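Local coordinates for 2-oxoadipate dioxygenase/decarboxylase, chloroplastic/amyloplastic (Oryza sativa, PDB 6W1K), which decarboxylates and hydroxylates 2-oxoadipate with molecular oxygen at an iron(II) centre, giving D-2-hydroxyglutarate in lysine breakdown, at residues A[12-15]-A[16-20]; A[289-292]-A[293-297]. One frame throughout, in Å; residues are numbered along the deposited sequence.

Contact 1: residues A[12-15]-A[16-20]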
loop_
_atom_site.group_PDB
_atom_site.type_symbol
_atom_site.label_atom_id
_atom_site.label_comp_id
_atom_site.label_asym_id
_atom_site.label_seq_id
_atom_site.Cartn_x
_atom_site.Cartn_y
_atom_site.Cartn_z
ATOM N N ASP A 12 7.175 21.411 -4.511
ATOM C CA ASP A 12 6.092 22.250 -4.999
ATOM C C ASP A 12 4.753 21.748 -4.478
ATOM O O ASP A 12 4.514 20.545 -4.371
ATOM C CB ASP A 12 6.052 22.246 -6.519
ATOM C CG ASP A 12 7.041 23.188 -7.154
ATOM O OD1 ASP A 12 8.035 23.556 -6.485
ATOM O OD2 ASP A 12 6.829 23.489 -8.360
ATOM N N ALA A 13 3.886 22.685 -4.161
ATOM C CA ALA A 13 2.465 22.437 -3.974
ATOM C C ALA A 13 1.724 22.442 -5.301
ATOM O O ALA A 13 2.059 23.188 -6.223
ATOM C CB ALA A 13 1.845 23.512 -3.078
ATOM N N LEU A 14 0.667 21.649 -5.373
ATOM C CA LEU A 14 -0.184 21.682 -6.571
ATOM C C LEU A 14 -1.056 22.951 -6.641
ATOM O O LEU A 14 -1.426 23.537 -5.618
ATOM C CB LEU A 14 -1.083 20.474 -6.599
ATOM C CG LEU A 14 -0.378 19.126 -6.873
ATOM C CD1 LEU A 14 -1.415 18.046 -6.719
ATOM C CD2 LEU A 14 0.277 19.044 -8.228
ATOM N N PRO A 15 -1.394 23.397 -7.840
ATOM C CA PRO A 15 -2.472 24.388 -7.962
ATOM C C PRO A 15 -3.787 23.826 -7.427
ATOM O O PRO A 15 -3.989 22.608 -7.312
ATOM C CB PRO A 15 -2.545 24.676 -9.472
ATOM C CG PRO A 15 -1.802 23.593 -10.134
ATOM C CD PRO A 15 -0.858 22.973 -9.147
ATOM N N LYS A 16 -4.708 24.750 -7.127
ATOM C CA LYS A 16 -5.894 24.409 -6.343
ATOM C C LYS A 16 -6.792 23.384 -7.034
ATOM O O LYS A 16 -7.326 22.482 -6.374
ATOM C CB LYS A 16 -6.695 25.682 -6.022
ATOM C CG LYS A 16 -7.878 25.397 -5.091
ATOM C CD LYS A 16 -8.228 26.591 -4.207
ATOM C CE LYS A 16 -9.458 27.268 -4.729
ATOM N NZ LYS A 16 -10.230 28.058 -3.684
ATOM N N GLY A 17 -7.002 23.507 -8.351
ATOM C CA GLY A 17 -7.828 22.522 -9.044
ATOM C C GLY A 17 -7.206 21.136 -9.061
ATOM O O GLY A 17 -7.891 20.123 -8.844
ATOM N N ALA A 18 -5.916 21.061 -9.390
ATOM C CA ALA A 18 -5.227 19.779 -9.433
ATOM C C ALA A 18 -5.246 19.078 -8.083
ATOM O O ALA A 18 -5.393 17.860 -8.011
ATOM C CB ALA A 18 -3.791 20.009 -9.892
ATOM N N ASP A 19 -5.040 19.820 -7.010
ATOM C CA ASP A 19 -5.054 19.232 -5.675
ATOM C C ASP A 19 -6.420 18.640 -5.363
ATOM O O ASP A 19 -6.524 17.476 -4.942
ATOM C CB ASP A 19 -4.675 20.308 -4.650
ATOM C CG ASP A 19 -4.441 19.738 -3.256
ATOM O OD1 ASP A 19 -5.386 19.154 -2.668
ATOM O OD2 ASP A 19 -3.308 19.902 -2.743
ATOM N N SER A 20 -7.476 19.408 -5.627
ATOM C CA SER A 20 -8.852 18.930 -5.446
ATOM C C SER A 20 -9.138 17.715 -6.312
ATOM O O SER A 20 -9.737 16.721 -5.859
ATOM C CB SER A 20 -9.855 20.056 -5.783
ATOM O OG SER A 20 -9.678 21.127 -4.904
HETATM O O HOH W 1 -0.365 20.066 -3.158
HETATM O O HOH W 2 -2.352 22.587 -3.168
#
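L14 sends CG away from its own carbonyl carbon (chi1 -70°), and D19 holds CG anti to its backbone N (chi1 -171°). These torsions lay CD1 of L14 against the backbone at D19, 4.0 Å from D19 CA, and turn the D19 carboxylate so that OD2 faces the two waters beside L14. The motif is a helix N-terminus: P15 is the N-cap residue of helix 16-36. P15 O accepts from D19 N at 3.0 Å, with an N-H...O angle of 164°, and so closes the first turn of the helix. On the flank of this turn, A18 CB packs against both residues before the helix, at 4.3 Å from L14 CB and 4.1 Å from P15 CG. F82 adds to this apolar patch by touching L14 and A18, and P105 lies against L14. The contact is at the surface, away from the active site. D19 has two separate tasks: OD1 forms a salt bridge with R23 one turn on, while OD2 reaches the 12-15 segment through water. One water accepts from L14 N and lies 3.0 Å from D19 OD2; a second lies 2.8 Å from L14 O and 2.9 Å from D19 OD2.

Contact 2: residues A[289-292]-A[293-297]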
loop_
_atom_site.group_PDB
_atom_site.type_symbol
_atom_site.label_atom_id
_atom_site.label_comp_id
_atom_site.label_asym_id
_atom_site.label_seq_id
_atom_site.Cartn_x
_atom_site.Cartn_y
_atom_site.Cartn_z
ATOM N N HIS A 289 9.820 15.718 11.331
ATOM C CA HIS A 289 10.758 15.375 12.391
ATOM C C HIS A 289 10.859 13.881 12.636
ATOM O O HIS A 289 11.590 13.466 13.544
ATOM C CB HIS A 289 10.335 16.023 13.697
ATOM C CG HIS A 289 10.387 17.510 13.683
ATOM N ND1 HIS A 289 9.282 18.293 13.940
ATOM C CD2 HIS A 289 11.417 18.364 13.469
ATOM C CE1 HIS A 289 9.631 19.567 13.893
ATOM N NE2 HIS A 289 10.918 19.637 13.604
ATOM N N ARG A 290 10.095 13.087 11.897
ATOM C CA ARG A 290 9.941 11.662 12.127
ATOM C C ARG A 290 10.604 10.880 11.000
ATOM O O ARG A 290 10.783 11.377 9.881
ATOM C CB ARG A 290 8.453 11.305 12.244
ATOM C CG ARG A 290 7.710 12.087 13.324
ATOM C CD ARG A 290 6.243 11.643 13.407
ATOM N NE ARG A 290 5.540 12.222 14.551
ATOM C CZ ARG A 290 5.532 11.693 15.769
ATOM N NH1 ARG A 290 6.182 10.563 16.013
ATOM N NH2 ARG A 290 4.866 12.285 16.745
ATOM N N ARG A 291 10.974 9.644 11.316
ATOM C CA ARG A 291 11.592 8.763 10.337
ATOM C C ARG A 291 10.703 8.644 9.108
ATOM O O ARG A 291 9.526 8.283 9.206
ATOM C CB ARG A 291 11.847 7.395 10.969
ATOM C CG ARG A 291 12.006 6.255 9.957
ATOM C CD ARG A 291 13.405 6.249 9.353
ATOM N NE ARG A 291 13.953 4.895 9.212
ATOM C CZ ARG A 291 13.713 4.081 8.188
ATOM N NH1 ARG A 291 12.916 4.458 7.178
ATOM N NH2 ARG A 291 14.270 2.876 8.170
ATOM N N ASP A 292 11.267 8.970 7.952
ATOM C CA ASP A 292 10.549 8.906 6.694
ATOM C C ASP A 292 10.921 7.637 5.930
ATOM O O ASP A 292 11.849 6.907 6.274
ATOM C CB ASP A 292 10.827 10.147 5.839
ATOM C CG ASP A 292 9.694 10.446 4.856
ATOM O OD1 ASP A 292 8.739 9.615 4.767
ATOM O OD2 ASP A 292 9.773 11.507 4.173
ATOM N N GLY A 293 10.153 7.372 4.887
ATOM C CA GLY A 293 10.479 6.281 3.997
ATOM C C GLY A 293 10.091 4.923 4.567
ATOM O O GLY A 293 9.188 4.795 5.399
ATOM N N PHE A 294 10.813 3.903 4.123
ATOM C CA PHE A 294 10.414 2.509 4.327
ATOM C C PHE A 294 11.664 1.690 4.627
ATOM O O PHE A 294 12.780 2.210 4.637
ATOM C CB PHE A 294 9.657 1.990 3.106
ATOM C CG PHE A 294 8.371 2.722 2.840
ATOM C CD1 PHE A 294 7.173 2.255 3.361
ATOM C CD2 PHE A 294 8.370 3.887 2.088
ATOM C CE1 PHE A 294 6.004 2.944 3.130
ATOM C CE2 PHE A 294 7.207 4.588 1.839
ATOM C CZ PHE A 294 6.018 4.113 2.344
ATOM N N GLU A 295 11.481 0.403 4.893
ATOM C CA GLU A 295 12.601 -0.435 5.318
ATOM C C GLU A 295 12.436 -1.817 4.714
ATOM O O GLU A 295 11.391 -2.455 4.876
ATOM C CB GLU A 295 12.684 -0.497 6.849
ATOM C CG GLU A 295 14.099 -0.796 7.363
ATOM C CD GLU A 295 14.372 -2.289 7.394
ATOM O OE1 GLU A 295 13.427 -3.030 7.733
ATOM O OE2 GLU A 295 15.510 -2.727 7.082
ATOM N N VAL A 296 13.474 -2.278 4.014
ATOM C CA VAL A 296 13.375 -3.529 3.268
ATOM C C VAL A 296 12.977 -4.676 4.191
ATOM O O VAL A 296 12.097 -5.475 3.858
ATOM C CB VAL A 296 14.706 -3.801 2.542
ATOM C CG1 VAL A 296 15.870 -3.836 3.574
ATOM C CG2 VAL A 296 14.601 -5.096 1.745
ATOM N N GLY A 297 13.600 -4.767 5.374
ATOM C CA GLY A 297 13.275 -5.842 6.301
ATOM C C GLY A 297 11.805 -5.882 6.693
ATOM O O GLY A 297 11.171 -6.942 6.666
#
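The R291 guanidinium turns its edge, not a face, to the 293-297 segment: F294 O, F294 N and E295 CG all lie near its plane. NH1 donates to D292 O at 2.8 Å, within 10° of that plane, and makes a weaker bond to F294 O at 3.4 Å. One nitrogen thus spans two carbonyls across the bend at G293, a local side-chain-to-backbone bridge. NH2 touches E295 CG at 3.8 Å. The E295 carboxylate is turned 78° from the guanidinium and caps N298 N through OE1, with E295 as N-cap of helix 296-302. R291 bends at chi2 (80°) and chi3 to reach forward along the chain, and its NE forms a salt bridge with D236. Without the guanidinium, as with an alanine here, F294 O would probably lose this donor and D236 its charged mate, and the bend could shift. D292 OD1 takes G293 N at 2.7 Å from above the carboxylate plane and also pairs with R121 NE. G293 has a positive phi, and a CB there would clash with D292 O. F294 CB points away from 289-292, and its ring lines the 2-oxoadipate pocket, edge-to-face with H59 and W101. The loop runs between strand 258-271 and helix 296-302. R271 on that strand binds G293 O and R291 O, and D292 touches R87 on strand 85-92.

How the contacts relate
From the N terminus, contact 1 comes first: residues 12-15 lead straight into helix 16-36. Contact 2 comes near the other end, where residues 289-292 run on into 293-297 and helix 296-302. Each is one continuous stretch, so neither closes a long loop. They follow in series, without nesting or crossing. Both are entries into helices, but their surroundings differ. Contact 1 lies at the surface and joins the start of helix 16-36 to the loops that carry F82 and P105. Contact 2 is partly buried, ties the end of the loop after strand 258-271 to that strand, and places F294 at the 2-oxoadipate pocket. Their centres are about 26 Å apart and their nearest atoms about 13 Å, without touching.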